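Local coordinates for Dps family protein (Staphylococcus aureus subsp. aureus, PDB 2D5K) that probably stores and oxidises iron as a twelve-subunit ferritin-like cage and, as a Dps protein, is implicated in nucleoid compaction, at residues B[19-30]-B[45-56]. Sequence-based numbering, arbitrary orientation.
Sequences WTVAYTKLHNFH and FEELYNEASQYV
Tyr-49 is the knob of this antiparallel helix pair, whose axes come within 8.7 Å, and sits among Tyr-23, Leu-26, His-27 and His-30. With CG between the backbone N and the carbonyl carbon (chi1 62°), its ring lies flat under the His-27 imidazole, centroids 3.6 Å apart and planes at 14°. The imidazole is fixed in turn by a nearly straight hydrogen bond from His-27 ND1 to Tyr-23 O (2.8 Å), which reaches that carbonyl from the face opposite His-27 N. Tyr-49 also turns its edge to the face of His-30, the planes perpendicular. On the buried side, Leu-26 packs CB on Tyr-49 CB (3.7 Å) and CD1 on Leu-48 CB, while Phe-29 CB rests over the Phe-45 ring. At the other end Trp-19 CE3 meets Ala-52 CB at 3.6 Å, and Tyr-55 points its edge at the indole face. The polar side is looser and wetter: His-30, held through ND1 by His-42 O, shares a water between NE2 (3.0 Å) and Glu-46 OE1; another binds Tyr-23 OH at 2.8 Å and Asn-50 OD1 weakly. Tyr-23 of a neighbouring subunit meets Tyr-23 here, the two rings parallel. The pair forms half of the ferritin-like four-helix bundle; helix 92-120 covers Leu-26 and Phe-45 through Leu-99, and helix 123-147 meets Trp-19 and Tyr-55 through Met-132.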
loop_
_atom_site.group_PDB
_atom_site.type_symbol
_atom_site.label_atom_id
_atom_site.label_comp_id
_atom_site.label_asym_id
_atom_site.label_seq_id
_atom_site.Cartn_x
_atom_site.Cartn_y
_atom_site.Cartn_z
ATOM N N TRP B 19 32.705 1.035 -6.135
ATOM C CA TRP B 19 31.380 1.580 -5.924
ATOM C C TRP B 19 31.264 2.605 -4.810
ATOM O O TRP B 19 30.338 3.415 -4.806
ATOM C CB TRP B 19 30.380 0.434 -5.763
ATOM C CG TRP B 19 30.260 -0.329 -7.059
ATOM C CD1 TRP B 19 30.946 -1.457 -7.423
ATOM C CD2 TRP B 19 29.489 0.055 -8.205
ATOM N NE1 TRP B 19 30.653 -1.793 -8.727
ATOM C CE2 TRP B 19 29.761 -0.882 -9.228
ATOM C CE3 TRP B 19 28.597 1.103 -8.466
ATOM C CZ2 TRP B 19 29.172 -0.801 -10.494
ATOM C CZ3 TRP B 19 28.009 1.184 -9.727
ATOM C CH2 TRP B 19 28.302 0.234 -10.724
ATOM N N THR B 20 32.206 2.590 -3.878
ATOM C CA THR B 20 32.178 3.587 -2.819
ATOM C C THR B 20 32.599 4.899 -3.482
ATOM O O THR B 20 32.006 5.947 -3.239
ATOM C CB THR B 20 33.148 3.231 -1.680
ATOM O OG1 THR B 20 32.684 2.042 -1.019
ATOM C CG2 THR B 20 33.218 4.363 -0.664
ATOM N N VAL B 21 33.616 4.836 -4.337
ATOM C CA VAL B 21 34.069 6.034 -5.039
ATOM C C VAL B 21 32.981 6.493 -6.007
ATOM O O VAL B 21 32.676 7.686 -6.090
ATOM C CB VAL B 21 35.372 5.779 -5.823
ATOM C CG1 VAL B 21 35.767 7.028 -6.596
ATOM C CG2 VAL B 21 36.488 5.388 -4.861
ATOM N N ALA B 22 32.388 5.544 -6.730
ATOM C CA ALA B 22 31.332 5.863 -7.688
ATOM C C ALA B 22 30.132 6.492 -6.989
ATOM O O ALA B 22 29.471 7.373 -7.539
ATOM C CB ALA B 22 30.898 4.607 -8.431
ATOM N N TYR B 23 29.854 6.033 -5.774
ATOM C CA TYR B 23 28.732 6.555 -4.995
ATOM C C TYR B 23 28.818 8.076 -4.889
ATOM O O TYR B 23 27.835 8.787 -5.112
ATOM C CB TYR B 23 28.746 5.937 -3.594
ATOM C CG TYR B 23 27.634 6.422 -2.695
ATOM C CD1 TYR B 23 26.325 5.962 -2.854
ATOM C CD2 TYR B 23 27.890 7.349 -1.688
ATOM C CE1 TYR B 23 25.297 6.416 -2.025
ATOM C CE2 TYR B 23 26.873 7.810 -0.858
ATOM C CZ TYR B 23 25.583 7.342 -1.029
ATOM O OH TYR B 23 24.585 7.799 -0.201
ATOM N N THR B 24 29.999 8.573 -4.547
ATOM C CA THR B 24 30.197 10.012 -4.415
ATOM C C THR B 24 30.311 10.698 -5.777
ATOM O O THR B 24 29.825 11.817 -5.950
ATOM C CB THR B 24 31.434 10.312 -3.537
ATOM O OG1 THR B 24 31.123 9.988 -2.174
ATOM C CG2 THR B 24 31.825 11.786 -3.618
ATOM N N LYS B 25 30.929 10.039 -6.751
ATOM C CA LYS B 25 31.034 10.658 -8.067
ATOM C C LYS B 25 29.638 10.835 -8.650
ATOM O O LYS B 25 29.365 11.821 -9.338
ATOM C CB LYS B 25 31.895 9.822 -9.024
ATOM C CG LYS B 25 31.973 10.452 -10.411
ATOM C CD LYS B 25 33.266 10.141 -11.154
ATOM C CE LYS B 25 33.317 8.723 -11.661
ATOM N NZ LYS B 25 34.511 8.529 -12.549
ATOM N N LEU B 26 28.747 9.887 -8.366
ATOM C CA LEU B 26 27.381 9.971 -8.866
ATOM C C LEU B 26 26.619 11.097 -8.171
ATOM O O LEU B 26 25.709 11.672 -8.752
ATOM C CB LEU B 26 26.657 8.632 -8.691
ATOM C CG LEU B 26 27.077 7.559 -9.700
ATOM C CD1 LEU B 26 26.640 6.182 -9.215
ATOM C CD2 LEU B 26 26.463 7.871 -11.059
ATOM N N HIS B 27 26.981 11.407 -6.927
ATOM C CA HIS B 27 26.335 12.513 -6.227
ATOM C C HIS B 27 26.799 13.795 -6.904
ATOM O O HIS B 27 26.013 14.711 -7.136
ATOM C CB HIS B 27 26.735 12.554 -4.749
ATOM C CG HIS B 27 25.838 11.752 -3.861
ATOM N ND1 HIS B 27 25.875 10.375 -3.810
ATOM C CD2 HIS B 27 24.859 12.135 -3.006
ATOM C CE1 HIS B 27 24.958 9.945 -2.960
ATOM N NE2 HIS B 27 24.328 10.992 -2.459
ATOM N N ASN B 28 28.089 13.844 -7.219
ATOM C CA ASN B 28 28.676 15.002 -7.884
ATOM C C ASN B 28 27.938 15.267 -9.196
ATOM O O ASN B 28 27.513 16.393 -9.464
ATOM C CB ASN B 28 30.165 14.741 -8.146
ATOM C CG ASN B 28 30.854 15.897 -8.849
ATOM O OD1 ASN B 28 30.489 16.264 -9.965
ATOM N ND2 ASN B 28 31.863 16.474 -8.195
ATOM N N PHE B 29 27.771 14.229 -10.012
ATOM C CA PHE B 29 27.081 14.394 -11.289
ATOM C C PHE B 29 25.617 14.767 -11.059
ATOM O O PHE B 29 25.050 15.575 -11.788
ATOM C CB PHE B 29 27.196 13.114 -12.128
ATOM C CG PHE B 29 28.593 12.847 -12.651
ATOM C CD1 PHE B 29 29.637 13.735 -12.389
ATOM C CD2 PHE B 29 28.859 11.707 -13.405
ATOM C CE1 PHE B 29 30.926 13.491 -12.870
ATOM C CE2 PHE B 29 30.144 11.454 -13.892
ATOM C CZ PHE B 29 31.179 12.352 -13.621
ATOM N N HIS B 30 25.021 14.172 -10.031
ATOM C CA HIS B 30 23.634 14.429 -9.649
ATOM C C HIS B 30 23.453 15.919 -9.328
ATOM O O HIS B 30 22.440 16.523 -9.678
ATOM C CB HIS B 30 23.313 13.547 -8.428
ATOM C CG HIS B 30 22.041 13.889 -7.710
ATOM N ND1 HIS B 30 20.791 13.652 -8.241
ATOM C CD2 HIS B 30 21.833 14.351 -6.453
ATOM C CE1 HIS B 30 19.868 13.945 -7.340
ATOM N NE2 HIS B 30 20.474 14.371 -6.248
ATOM N N PHE B 45 21.002 9.702 -12.096
ATOM C CA PHE B 45 22.215 9.602 -11.293
ATOM C C PHE B 45 21.902 9.193 -9.856
ATOM O O PHE B 45 22.706 8.517 -9.215
ATOM C CB PHE B 45 23.000 10.920 -11.318
ATOM C CG PHE B 45 23.570 11.261 -12.675
ATOM C CD1 PHE B 45 23.994 10.255 -13.540
ATOM C CD2 PHE B 45 23.691 12.584 -13.080
ATOM C CE1 PHE B 45 24.530 10.565 -14.792
ATOM C CE2 PHE B 45 24.226 12.904 -14.327
ATOM C CZ PHE B 45 24.645 11.892 -15.183
ATOM N N GLU B 46 20.738 9.595 -9.349
ATOM C CA GLU B 46 20.355 9.218 -7.989
ATOM C C GLU B 46 20.004 7.734 -7.953
ATOM O O GLU B 46 20.366 7.025 -7.018
ATOM C CB GLU B 46 19.155 10.034 -7.498
ATOM C CG GLU B 46 18.812 9.734 -6.037
ATOM C CD GLU B 46 17.727 10.626 -5.468
ATOM O OE1 GLU B 46 17.636 11.802 -5.879
ATOM O OE2 GLU B 46 16.978 10.153 -4.586
ATOM N N GLU B 47 19.298 7.263 -8.973
ATOM C CA GLU B 47 18.935 5.852 -9.031
ATOM C C GLU B 47 20.225 5.040 -9.040
ATOM O O GLU B 47 20.323 3.990 -8.404
ATOM C CB GLU B 47 18.116 5.563 -10.291
ATOM C CG GLU B 47 16.900 6.476 -10.450
ATOM C CD GLU B 47 16.029 6.112 -11.644
ATOM O OE1 GLU B 47 16.583 5.762 -12.708
ATOM O OE2 GLU B 47 14.788 6.191 -11.521
ATOM N N LEU B 48 21.224 5.545 -9.758
ATOM C CA LEU B 48 22.509 4.870 -9.838
ATOM C C LEU B 48 23.271 4.853 -8.518
ATOM O O LEU B 48 23.834 3.819 -8.156
ATOM C CB LEU B 48 23.376 5.502 -10.936
ATOM C CG LEU B 48 22.873 5.216 -12.355
ATOM C CD1 LEU B 48 23.655 6.040 -13.366
ATOM C CD2 LEU B 48 23.013 3.722 -12.649
ATOM N N TYR B 49 23.319 5.965 -7.785
ATOM C CA TYR B 49 24.057 5.880 -6.537
ATOM C C TYR B 49 23.301 5.073 -5.488
ATOM O O TYR B 49 23.919 4.477 -4.613
ATOM C CB TYR B 49 24.521 7.257 -5.999
ATOM C CG TYR B 49 23.495 8.316 -5.626
ATOM C CD1 TYR B 49 22.539 8.099 -4.627
ATOM C CD2 TYR B 49 23.561 9.584 -6.205
ATOM C CE1 TYR B 49 21.679 9.137 -4.213
ATOM C CE2 TYR B 49 22.713 10.615 -5.804
ATOM C CZ TYR B 49 21.779 10.391 -4.811
ATOM O OH TYR B 49 20.956 11.431 -4.428
ATOM N N ASN B 50 21.975 5.017 -5.587
ATOM C CA ASN B 50 21.220 4.207 -4.633
ATOM C C ASN B 50 21.567 2.743 -4.917
ATOM O O ASN B 50 21.701 1.928 -4.001
ATOM C CB ASN B 50 19.713 4.424 -4.786
ATOM C CG ASN B 50 19.242 5.720 -4.150
ATOM O OD1 ASN B 50 19.861 6.226 -3.212
ATOM N ND2 ASN B 50 18.131 6.254 -4.646
ATOM N N GLU B 51 21.728 2.415 -6.194
ATOM C CA GLU B 51 22.079 1.057 -6.572
ATOM C C GLU B 51 23.512 0.767 -6.137
ATOM O O GLU B 51 23.825 -0.338 -5.697
ATOM C CB GLU B 51 21.926 0.876 -8.083
ATOM C CG GLU B 51 22.451 -0.438 -8.612
ATOM C CD GLU B 51 21.909 -0.756 -9.992
ATOM O OE1 GLU B 51 21.724 0.186 -10.790
ATOM O OE2 GLU B 51 21.672 -1.949 -10.280
ATOM N N ALA B 52 24.380 1.768 -6.251
ATOM C CA ALA B 52 25.774 1.609 -5.854
ATOM C C ALA B 52 25.866 1.269 -4.372
ATOM O O ALA B 52 26.654 0.406 -3.973
ATOM C CB ALA B 52 26.554 2.890 -6.140
ATOM N N SER B 53 25.064 1.949 -3.557
ATOM C CA SER B 53 25.080 1.703 -2.115
ATOM C C SER B 53 24.652 0.271 -1.812
ATOM O O SER B 53 25.176 -0.352 -0.892
ATOM C CB SER B 53 24.161 2.696 -1.387
ATOM O OG SER B 53 22.803 2.533 -1.769
ATOM N N GLN B 54 23.702 -0.249 -2.586
ATOM C CA GLN B 54 23.238 -1.619 -2.387
ATOM C C GLN B 54 24.372 -2.607 -2.668
ATOM O O GLN B 54 24.530 -3.596 -1.946
ATOM C CB GLN B 54 22.052 -1.930 -3.302
ATOM C CG GLN B 54 20.828 -1.064 -3.054
ATOM C CD GLN B 54 19.641 -1.487 -3.896
ATOM O OE1 GLN B 54 19.707 -1.495 -5.129
ATOM N NE2 GLN B 54 18.546 -1.846 -3.233
ATOM N N TYR B 55 25.159 -2.338 -3.712
ATOM C CA TYR B 55 26.281 -3.210 -4.062
ATOM C C TYR B 55 27.334 -3.207 -2.974
ATOM O O TYR B 55 27.841 -4.256 -2.579
ATOM C CB TYR B 55 26.959 -2.764 -5.363
ATOM C CG TYR B 55 26.157 -2.994 -6.614
ATOM C CD1 TYR B 55 25.405 -4.156 -6.780
ATOM C CD2 TYR B 55 26.178 -2.062 -7.652
ATOM C CE1 TYR B 55 24.690 -4.384 -7.949
ATOM C CE2 TYR B 55 25.467 -2.283 -8.826
ATOM C CZ TYR B 55 24.727 -3.444 -8.965
ATOM O OH TYR B 55 24.020 -3.666 -10.119
ATOM N N VAL B 56 27.679 -2.011 -2.509
ATOM C CA VAL B 56 28.684 -1.864 -1.472
ATOM C C VAL B 56 28.342 -2.701 -0.243
ATOM O O VAL B 56 29.202 -3.393 0.304
ATOM C CB VAL B 56 28.842 -0.379 -1.063
ATOM C CG1 VAL B 56 29.713 -0.263 0.179
ATOM C CG2 VAL B 56 29.478 0.399 -2.208
HETATM O O HOH W 1 22.133 6.520 -0.685
HETATM O O HOH W 2 17.860 14.592 -4.879
#